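Local coordinates for protein delta (Bacillus subtilis, PDB 3ZH9) that serves as the delta subunit of the bacterial DNA clamp loader, probably opening the ring of the beta sliding clamp for loading onto primed DNA, at residues Gln236-Leu241 against Leu327-Phe332; Lys225-Lys230 against Ala296-Glu301; Arg260-Thr265 against Glu302-Ile307. All coordinates share one frame; numbering follows the deposited sequence.

Contact 1 of 3, residues Gln236-Leu241 against Leu327-Phe332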
loop_
_atom_site.group_PDB
_atom_site.type_symbol
_atom_site.label_atom_id
_atom_site.label_comp_id
_atom_site.label_asym_id
_atom_site.label_seq_id
_atom_site.Cartn_x
_atom_site.Cartn_y
_atom_site.Cartn_z
ATOM N N GLN A 236 8.280 15.081 -24.941
ATOM C CA GLN A 236 8.784 15.856 -23.821
ATOM C C GLN A 236 8.851 15.050 -22.518
ATOM O O GLN A 236 9.800 15.190 -21.742
ATOM C CB GLN A 236 7.928 17.094 -23.607
ATOM C CG GLN A 236 8.465 17.999 -22.511
ATOM C CD GLN A 236 9.709 18.757 -22.946
ATOM O OE1 GLN A 236 9.684 19.512 -23.923
ATOM N NE2 GLN A 236 10.808 18.551 -22.227
ATOM N N ILE A 237 7.847 14.213 -22.268
ATOM C CA ILE A 237 7.874 13.397 -21.058
ATOM C C ILE A 237 9.045 12.426 -21.123
ATOM O O ILE A 237 9.813 12.298 -20.168
ATOM C CB ILE A 237 6.546 12.633 -20.818
ATOM C CG1 ILE A 237 5.413 13.615 -20.495
ATOM C CG2 ILE A 237 6.707 11.654 -19.675
ATOM C CD1 ILE A 237 4.016 13.037 -20.684
ATOM N N PHE A 238 9.188 11.753 -22.261
ATOM C CA PHE A 238 10.281 10.804 -22.434
ATOM C C PHE A 238 11.652 11.471 -22.277
ATOM O O PHE A 238 12.533 10.949 -21.592
ATOM C CB PHE A 238 10.171 10.081 -23.783
ATOM C CG PHE A 238 11.265 9.085 -24.024
ATOM C CD1 PHE A 238 11.653 8.207 -23.023
ATOM C CD2 PHE A 238 11.906 9.021 -25.250
ATOM C CE1 PHE A 238 12.672 7.286 -23.234
ATOM C CE2 PHE A 238 12.921 8.103 -25.473
ATOM C CZ PHE A 238 13.305 7.233 -24.465
ATOM N N TYR A 239 11.831 12.623 -22.913
ATOM C CA TYR A 239 13.100 13.328 -22.842
ATOM C C TYR A 239 13.476 13.646 -21.396
ATOM O O TYR A 239 14.602 13.382 -20.971
ATOM C CB TYR A 239 13.050 14.616 -23.666
ATOM C CG TYR A 239 14.367 15.358 -23.707
ATOM C CD1 TYR A 239 15.505 14.763 -24.247
ATOM C CD2 TYR A 239 14.477 16.653 -23.212
ATOM C CE1 TYR A 239 16.723 15.444 -24.298
ATOM C CE2 TYR A 239 15.690 17.339 -23.256
ATOM C CZ TYR A 239 16.806 16.725 -23.806
ATOM O OH TYR A 239 18.007 17.393 -23.851
ATOM N N ASP A 240 12.526 14.206 -20.648
ATOM C CA ASP A 240 12.756 14.565 -19.248
ATOM C C ASP A 240 13.254 13.372 -18.440
ATOM O O ASP A 240 14.146 13.514 -17.611
ATOM C CB ASP A 240 11.490 15.140 -18.600
ATOM C CG ASP A 240 11.179 16.546 -19.072
ATOM O OD1 ASP A 240 12.126 17.267 -19.457
ATOM O OD2 ASP A 240 9.988 16.930 -19.056
ATOM N N LEU A 241 12.671 12.202 -18.674
ATOM C CA LEU A 241 13.152 10.990 -18.011
ATOM C C LEU A 241 14.644 10.761 -18.265
ATOM O O LEU A 241 15.432 10.637 -17.323
ATOM C CB LEU A 241 12.330 9.778 -18.446
ATOM C CG LEU A 241 10.888 9.901 -17.949
ATOM C CD1 LEU A 241 10.042 8.711 -18.363
ATOM C CD2 LEU A 241 10.879 10.092 -16.427
ATOM N N LEU A 327 18.126 4.601 -28.398
ATOM C CA LEU A 327 17.627 4.540 -29.766
ATOM C C LEU A 327 16.540 3.481 -29.904
ATOM O O LEU A 327 15.507 3.725 -30.527
ATOM C CB LEU A 327 18.763 4.248 -30.752
ATOM C CG LEU A 327 18.259 4.003 -32.176
ATOM C CD1 LEU A 327 17.703 5.293 -32.762
ATOM C CD2 LEU A 327 19.343 3.402 -33.070
ATOM N N LEU A 328 16.782 2.303 -29.336
ATOM C CA LEU A 328 15.763 1.258 -29.291
ATOM C C LEU A 328 14.457 1.824 -28.739
ATOM O O LEU A 328 13.385 1.601 -29.302
ATOM C CB LEU A 328 16.230 0.073 -28.438
ATOM C CG LEU A 328 17.281 -0.861 -29.055
ATOM C CD1 LEU A 328 17.741 -1.903 -28.046
ATOM C CD2 LEU A 328 16.755 -1.535 -30.318
ATOM N N LEU A 329 14.557 2.579 -27.648
ATOM C CA LEU A 329 13.373 3.133 -27.002
ATOM C C LEU A 329 12.727 4.212 -27.862
ATOM O O LEU A 329 11.503 4.284 -27.958
ATOM C CB LEU A 329 13.716 3.686 -25.617
ATOM C CG LEU A 329 13.216 2.915 -24.388
ATOM C CD1 LEU A 329 13.821 3.502 -23.125
ATOM C CD2 LEU A 329 11.691 2.899 -24.287
ATOM N N GLU A 330 13.553 5.051 -28.481
ATOM C CA GLU A 330 13.057 6.092 -29.376
ATOM C C GLU A 330 12.228 5.485 -30.506
ATOM O O GLU A 330 11.124 5.941 -30.781
ATOM C CB GLU A 330 14.221 6.903 -29.969
ATOM C CG GLU A 330 14.750 8.022 -29.075
ATOM C CD GLU A 330 16.004 8.684 -29.646
ATOM O OE1 GLU A 330 16.517 8.197 -30.680
ATOM O OE2 GLU A 330 16.475 9.684 -29.054
ATOM N N LEU A 331 12.782 4.470 -31.169
ATOM C CA LEU A 331 12.088 3.770 -32.253
ATOM C C LEU A 331 10.741 3.202 -31.803
ATOM O O LEU A 331 9.715 3.441 -32.445
ATOM C CB LEU A 331 12.973 2.654 -32.818
ATOM C CG LEU A 331 14.251 3.140 -33.500
ATOM C CD1 LEU A 331 15.190 1.979 -33.798
ATOM C CD2 LEU A 331 13.927 3.928 -34.766
ATOM N N PHE A 332 10.751 2.460 -30.697
ATOM C CA PHE A 332 9.523 1.929 -30.101
ATOM C C PHE A 332 8.453 3.009 -29.905
ATOM O O PHE A 332 7.308 2.866 -30.355
ATOM C CB PHE A 332 9.832 1.261 -28.761
ATOM C CG PHE A 332 8.597 0.872 -27.975
ATOM C CD1 PHE A 332 7.828 -0.226 -28.355
ATOM C CD2 PHE A 332 8.204 1.609 -26.864
ATOM C CE1 PHE A 332 6.682 -0.573 -27.643
ATOM C CE2 PHE A 332 7.061 1.263 -26.139
ATOM C CZ PHE A 332 6.302 0.170 -26.528
#

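Contact 2 of 3, residues Lys225-Lys230 against Ala296-Glu301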
loop_
_atom_site.group_PDB
_atom_site.type_symbol
_atom_site.label_atom_id
_atom_site.label_comp_id
_atom_site.label_asym_id
_atom_site.label_seq_id
_atom_site.Cartn_x
_atom_site.Cartn_y
_atom_site.Cartn_z
ATOM N N LYS A 225 -0.455 10.247 -23.130
ATOM C CA LYS A 225 -0.112 11.168 -24.200
ATOM C C LYS A 225 0.050 10.441 -25.517
ATOM O O LYS A 225 -0.381 10.932 -26.559
ATOM C CB LYS A 225 1.156 11.932 -23.846
ATOM C CG LYS A 225 0.978 12.821 -22.641
ATOM C CD LYS A 225 -0.221 13.745 -22.833
ATOM C CE LYS A 225 -0.640 14.391 -21.513
ATOM N NZ LYS A 225 -1.833 15.276 -21.673
ATOM N N ILE A 226 0.653 9.258 -25.473
ATOM C CA ILE A 226 0.882 8.501 -26.691
ATOM C C ILE A 226 -0.414 7.999 -27.315
ATOM O O ILE A 226 -0.676 8.245 -28.493
ATOM C CB ILE A 226 1.836 7.321 -26.468
ATOM C CG1 ILE A 226 3.284 7.818 -26.431
ATOM C CG2 ILE A 226 1.672 6.300 -27.585
ATOM C CD1 ILE A 226 4.275 6.777 -25.938
ATOM N N VAL A 227 -1.223 7.299 -26.528
ATOM C CA VAL A 227 -2.496 6.784 -27.025
ATOM C C VAL A 227 -3.451 7.908 -27.456
ATOM O O VAL A 227 -4.381 7.670 -28.216
ATOM C CB VAL A 227 -3.194 5.839 -26.007
ATOM C CG1 VAL A 227 -3.895 6.630 -24.915
ATOM C CG2 VAL A 227 -4.194 4.942 -26.726
ATOM N N ASN A 228 -3.197 9.128 -26.988
ATOM C CA ASN A 228 -4.006 10.292 -27.355
ATOM C C ASN A 228 -3.427 11.146 -28.491
ATOM O O ASN A 228 -3.902 12.258 -28.743
ATOM C CB ASN A 228 -4.270 11.168 -26.128
ATOM C CG ASN A 228 -5.240 10.526 -25.149
ATOM O OD1 ASN A 228 -6.247 9.934 -25.548
ATOM N ND2 ASN A 228 -4.941 10.641 -23.862
ATOM N N ARG A 229 -2.405 10.626 -29.167
ATOM C CA ARG A 229 -1.813 11.289 -30.334
ATOM C C ARG A 229 -1.163 12.646 -30.033
ATOM O O ARG A 229 -0.890 13.420 -30.951
ATOM C CB ARG A 229 -2.849 11.433 -31.457
ATOM N N LYS A 230 -0.917 12.930 -28.755
ATOM C CA LYS A 230 -0.224 14.157 -28.357
ATOM C C LYS A 230 1.289 13.990 -28.510
ATOM O O LYS A 230 2.004 13.723 -27.538
ATOM C CB LYS A 230 -0.575 14.523 -26.917
ATOM C CG LYS A 230 -2.062 14.653 -26.667
ATOM N N ALA A 296 -7.118 0.822 -20.634
ATOM C CA ALA A 296 -7.441 -0.390 -21.384
ATOM C C ALA A 296 -8.514 -0.114 -22.429
ATOM O O ALA A 296 -8.519 -0.729 -23.494
ATOM C CB ALA A 296 -7.892 -1.521 -20.441
ATOM N N ARG A 297 -9.423 0.808 -22.121
ATOM C CA ARG A 297 -10.477 1.183 -23.070
ATOM C C ARG A 297 -9.920 1.779 -24.357
ATOM O O ARG A 297 -10.572 1.754 -25.393
ATOM C CB ARG A 297 -11.477 2.161 -22.428
ATOM C CG ARG A 297 -12.213 1.561 -21.235
ATOM C CD ARG A 297 -13.648 2.064 -21.124
ATOM N NE ARG A 297 -14.514 0.966 -20.704
ATOM C CZ ARG A 297 -15.598 0.549 -21.356
ATOM N NH1 ARG A 297 -16.006 1.156 -22.464
ATOM N NH2 ARG A 297 -16.292 -0.476 -20.879
ATOM N N LEU A 298 -8.709 2.303 -24.302
ATOM C CA LEU A 298 -8.171 3.028 -25.441
ATOM C C LEU A 298 -7.328 2.156 -26.361
ATOM O O LEU A 298 -6.872 2.621 -27.398
ATOM C CB LEU A 298 -7.350 4.216 -24.946
ATOM C CG LEU A 298 -8.068 5.108 -23.931
ATOM C CD1 LEU A 298 -7.164 6.259 -23.526
ATOM C CD2 LEU A 298 -9.389 5.633 -24.493
ATOM N N PHE A 299 -7.114 0.898 -25.974
ATOM C CA PHE A 299 -6.352 -0.063 -26.785
ATOM C C PHE A 299 -7.170 -1.309 -27.120
ATOM O O PHE A 299 -8.020 -1.743 -26.331
ATOM C CB PHE A 299 -5.108 -0.552 -26.040
ATOM C CG PHE A 299 -4.092 0.511 -25.769
ATOM C CD1 PHE A 299 -3.129 0.825 -26.721
ATOM C CD2 PHE A 299 -4.091 1.192 -24.564
ATOM C CE1 PHE A 299 -2.182 1.797 -26.468
ATOM C CE2 PHE A 299 -3.151 2.163 -24.302
ATOM C CZ PHE A 299 -2.191 2.467 -25.252
ATOM N N SER A 300 -6.874 -1.922 -28.260
ATOM C CA SER A 300 -7.470 -3.205 -28.562
ATOM C C SER A 300 -6.604 -4.292 -27.952
ATOM O O SER A 300 -5.443 -4.073 -27.630
ATOM C CB SER A 300 -7.616 -3.416 -30.068
ATOM O OG SER A 300 -6.346 -3.491 -30.675
ATOM N N GLU A 301 -7.195 -5.460 -27.769
ATOM C CA GLU A 301 -6.480 -6.612 -27.264
ATOM C C GLU A 301 -5.273 -6.883 -28.162
ATOM O O GLU A 301 -4.165 -7.131 -27.684
ATOM C CB GLU A 301 -7.437 -7.801 -27.270
ATOM C CG GLU A 301 -7.054 -8.947 -26.394
ATOM C CD GLU A 301 -8.049 -10.100 -26.503
ATOM O OE1 GLU A 301 -8.503 -10.388 -27.635
ATOM O OE2 GLU A 301 -8.379 -10.714 -25.459
#

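Contact 3 of 3, residues Arg260-Thr265 against Glu302-Ile307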
loop_
_atom_site.group_PDB
_atom_site.type_symbol
_atom_site.label_atom_id
_atom_site.label_comp_id
_atom_site.label_asym_id
_atom_site.label_seq_id
_atom_site.Cartn_x
_atom_site.Cartn_y
_atom_site.Cartn_z
ATOM N N ARG A 260 1.409 -4.719 -19.434
ATOM C CA ARG A 260 0.921 -5.999 -18.931
ATOM C C ARG A 260 -0.293 -5.808 -18.032
ATOM O O ARG A 260 -1.261 -6.549 -18.136
ATOM C CB ARG A 260 2.030 -6.777 -18.207
ATOM C CG ARG A 260 3.049 -7.408 -19.186
ATOM C CD ARG A 260 3.959 -8.430 -18.502
ATOM N NE ARG A 260 4.709 -7.814 -17.420
ATOM C CZ ARG A 260 5.988 -7.474 -17.509
ATOM N NH1 ARG A 260 6.665 -7.725 -18.624
ATOM N NH2 ARG A 260 6.589 -6.903 -16.478
ATOM N N LEU A 261 -0.241 -4.809 -17.155
ATOM C CA LEU A 261 -1.381 -4.491 -16.302
ATOM C C LEU A 261 -2.630 -4.113 -17.096
ATOM O O LEU A 261 -3.740 -4.522 -16.749
ATOM C CB LEU A 261 -1.031 -3.349 -15.359
ATOM C CG LEU A 261 -2.125 -2.964 -14.366
ATOM C CD1 LEU A 261 -2.593 -4.146 -13.525
ATOM C CD2 LEU A 261 -1.636 -1.803 -13.487
ATOM N N ILE A 262 -2.461 -3.298 -18.135
ATOM C CA ILE A 262 -3.607 -2.899 -18.952
ATOM C C ILE A 262 -4.251 -4.122 -19.609
ATOM O O ILE A 262 -5.468 -4.308 -19.569
ATOM C CB ILE A 262 -3.179 -1.879 -20.035
ATOM C CG1 ILE A 262 -2.797 -0.556 -19.367
ATOM C CG2 ILE A 262 -4.310 -1.629 -21.022
ATOM C CD1 ILE A 262 -1.940 0.313 -20.245
ATOM N N LEU A 263 -3.425 -4.982 -20.187
ATOM C CA LEU A 263 -3.944 -6.199 -20.827
ATOM C C LEU A 263 -4.729 -7.066 -19.824
ATOM O O LEU A 263 -5.839 -7.492 -20.108
ATOM C CB LEU A 263 -2.798 -7.009 -21.449
ATOM C CG LEU A 263 -3.264 -8.282 -22.178
ATOM C CD1 LEU A 263 -3.838 -7.920 -23.550
ATOM C CD2 LEU A 263 -2.148 -9.251 -22.308
ATOM N N GLN A 264 -4.154 -7.319 -18.647
ATOM C CA GLN A 264 -4.849 -8.098 -17.610
ATOM C C GLN A 264 -6.183 -7.465 -17.181
ATOM O O GLN A 264 -7.217 -8.130 -17.077
ATOM C CB GLN A 264 -3.960 -8.228 -16.382
ATOM C CG GLN A 264 -2.794 -9.193 -16.549
ATOM C CD GLN A 264 -1.799 -9.043 -15.422
ATOM O OE1 GLN A 264 -1.453 -7.928 -15.032
ATOM N NE2 GLN A 264 -1.338 -10.159 -14.891
ATOM N N THR A 265 -6.130 -6.174 -16.893
ATOM C CA THR A 265 -7.308 -5.441 -16.484
ATOM C C THR A 265 -8.393 -5.481 -17.580
ATOM O O THR A 265 -9.571 -5.729 -17.294
ATOM C CB THR A 265 -6.921 -3.994 -16.127
ATOM O OG1 THR A 265 -6.051 -4.014 -14.984
ATOM C CG2 THR A 265 -8.142 -3.211 -15.774
ATOM N N GLU A 302 -5.491 -6.822 -29.475
ATOM C CA GLU A 302 -4.426 -7.118 -30.431
ATOM C C GLU A 302 -3.276 -6.113 -30.366
ATOM O O GLU A 302 -2.116 -6.495 -30.472
ATOM C CB GLU A 302 -4.956 -7.223 -31.875
ATOM C CG GLU A 302 -3.807 -7.359 -32.874
ATOM C CD GLU A 302 -4.240 -7.465 -34.331
ATOM O OE1 GLU A 302 -5.431 -7.218 -34.642
ATOM O OE2 GLU A 302 -3.374 -7.799 -35.170
ATOM N N GLU A 303 -3.582 -4.831 -30.196
ATOM C CA GLU A 303 -2.515 -3.841 -30.009
ATOM C C GLU A 303 -1.667 -4.169 -28.779
ATOM O O GLU A 303 -0.436 -4.141 -28.814
ATOM C CB GLU A 303 -3.096 -2.455 -29.803
ATOM C CG GLU A 303 -3.691 -1.803 -31.031
ATOM C CD GLU A 303 -4.187 -0.392 -30.720
ATOM O OE1 GLU A 303 -5.325 -0.250 -30.206
ATOM O OE2 GLU A 303 -3.419 0.568 -30.961
ATOM N N LEU A 304 -2.349 -4.460 -27.678
ATOM C CA LEU A 304 -1.674 -4.695 -26.410
ATOM C C LEU A 304 -0.739 -5.891 -26.504
ATOM O O LEU A 304 0.367 -5.850 -26.005
ATOM C CB LEU A 304 -2.719 -4.881 -25.299
ATOM C CG LEU A 304 -3.467 -3.592 -24.928
ATOM C CD1 LEU A 304 -4.671 -3.867 -24.023
ATOM C CD2 LEU A 304 -2.500 -2.554 -24.277
ATOM N N ARG A 305 -1.191 -6.956 -27.160
ATOM C CA ARG A 305 -0.359 -8.128 -27.372
ATOM C C ARG A 305 0.882 -7.809 -28.199
ATOM O O ARG A 305 1.958 -8.292 -27.897
ATOM C CB ARG A 305 -1.158 -9.245 -28.053
ATOM C CG ARG A 305 -2.170 -9.902 -27.142
ATOM C CD ARG A 305 -3.155 -10.734 -27.958
ATOM N NE ARG A 305 -4.094 -11.488 -27.120
ATOM C CZ ARG A 305 -5.165 -12.119 -27.596
ATOM N NH1 ARG A 305 -5.444 -12.057 -28.894
ATOM N NH2 ARG A 305 -5.965 -12.796 -26.785
ATOM N N LEU A 306 0.720 -7.017 -29.255
ATOM C CA LEU A 306 1.844 -6.573 -30.081
ATOM C C LEU A 306 2.803 -5.719 -29.263
ATOM O O LEU A 306 4.017 -5.928 -29.293
ATOM C CB LEU A 306 1.335 -5.744 -31.266
ATOM C CG LEU A 306 0.384 -6.513 -32.189
ATOM C CD1 LEU A 306 -0.259 -5.610 -33.244
ATOM C CD2 LEU A 306 1.105 -7.697 -32.849
ATOM N N ILE A 307 2.246 -4.763 -28.522
ATOM C CA ILE A 307 3.072 -3.842 -27.752
ATOM C C ILE A 307 3.886 -4.630 -26.733
ATOM O O ILE A 307 5.088 -4.437 -26.592
ATOM C CB ILE A 307 2.226 -2.738 -27.079
ATOM C CG1 ILE A 307 1.762 -1.727 -28.143
ATOM C CG2 ILE A 307 3.039 -2.019 -25.990
ATOM C CD1 ILE A 307 0.596 -0.815 -27.695
#

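Contact 1 of 3, residues Gln236-Leu241 against Leu327-Phe332
L329 and E330, neighbours on helix 325-338, receive the outer end of the F238 ring from helix 231-243, a helix-to-helix contact inside the all-helical C-terminal domain of the delta subunit. In other clamp loaders the equivalent domains assemble into the circular collar. The two backbones stay well apart, F238 CA lying 8.8 Å from E330 CA, and it is the ring that spans the gap: with CG anti to its backbone N (chi1 -180°), it is carried toward helix 325-338. L329 is met first. Its CB approaches CZ of F238 to 3.8 Å, while its CD1 touches both CE1 and CZ of the same ring; the two side chains meet at a slant. P248 and I255 of helix 248-269 also touch L329, and I251 touches F238, so this third helix also contributes to the apolar cluster. At E330 the aliphatic part of the chain does the work, CG lying at the ring edge, 4.0 Å from CE2 of F238. Replacing F238 with an alanine would probably open a gap between the two helices and leave L329 CB and E330 CG without their aromatic neighbour. Past CG the E330 chain is extended, its carboxylate turned 81° from the ring plane, and OE2 is hydrogen-bonded to NE2 of Q326, one helical turn back.

Contact 2 of 3, residues Lys225-Lys230 against Ala296-Glu301
K225 O is gripped by two amides, K230 N at 3.0 Å and, more weakly, N228 N, at the end of the helix that presents V227 to L298 and F299. With R229 N bonded to I226 O and R229 at positive phi, this is a Schellman motif closing helix 215-227. V227, the last helical residue, fits its two methyl groups to different partners. CG2 lies over one face of the F299 ring in a CH-pi contact, 3.8 Å from the ring centroid and 23° off the normal, displaced toward CZ. The same methyl also touches CB and the carbonyl O of L298, which lie to one side of it, at a wide angle to the ring. CG1, placed between backbone N and carbonyl carbon (chi1 79°), instead reaches CD1 of L298 at 3.6 Å. The receiving segment is a type I turn from A296 to F299, linking helix 286-296 to helix 301-319; K266 NZ of helix 248-269 bonds to both A296 O and F299 O, and F259 stacks edge-to-face with F299. No hydrogen bond joins the two segments; the fit between helix end and turn rests on apolar packing and the CH-pi contact.

Contact 3 of 3, residues Arg260-Thr265 against Glu302-Ile307
L304 enters between I262 and L263, and every close approach here is apolar. Both of its methyls face one partner atom: I262 CG2 lies 3.8 Å from each of CD1 and CD2 of L304. The side chains of I262 and L304 run at about a right angle to each other. L263 takes the other position, sliding past L304 in the opposite direction until its CD1 meets L304 CB at 3.7 Å. A chi1 of -178° turns L263 CG away from its own amide nitrogen, whereas CG of L304 lies beside its N. R305 adds only its aliphatic part, CG lying 4.4 Å from CD1 of L263 at the border of the contact. These residues join two roughly antiparallel helices of the helical C-terminal domain, 248-269 and 301-319, with 149° between the N-to-C directions of the short segments, whose axes come within 9.8 Å. F299 and F259 also touch L304, extending the apolar cluster beyond the pair. No hydrogen bond crosses between the two segments. Within 260-265, L261 O accepts two bonds, from T265 N and from T265 OG1, which arrive from opposite faces of the carbonyl plane; the hydroxyl OG1, 3.0 Å from L261 O, sits 35° above that plane.

In the fold
All three contacts lie in the C-terminal helical domain. Contact 1 is buried, whereas contacts 2 and 3 are partly exposed. Contacts 1 and 3 each pair two helices, whereas contact 2 sets a helix end against an interhelical turn. Successive helices tie them together: 215-227 leads into 231-243, where K225 CG and I237 CD1 pack at 3.6 Å, and 301-319 leads into 325-338, where F332 CZ meets I307 CG2. Contacts 2 and 3 are the closest pair, with centres about 11 Å apart, and F299 packs against both L304 and I307. None has a hydrogen bond between its segments; an aromatic ring features in contacts 1 and 2, whereas contact 3 is purely aliphatic.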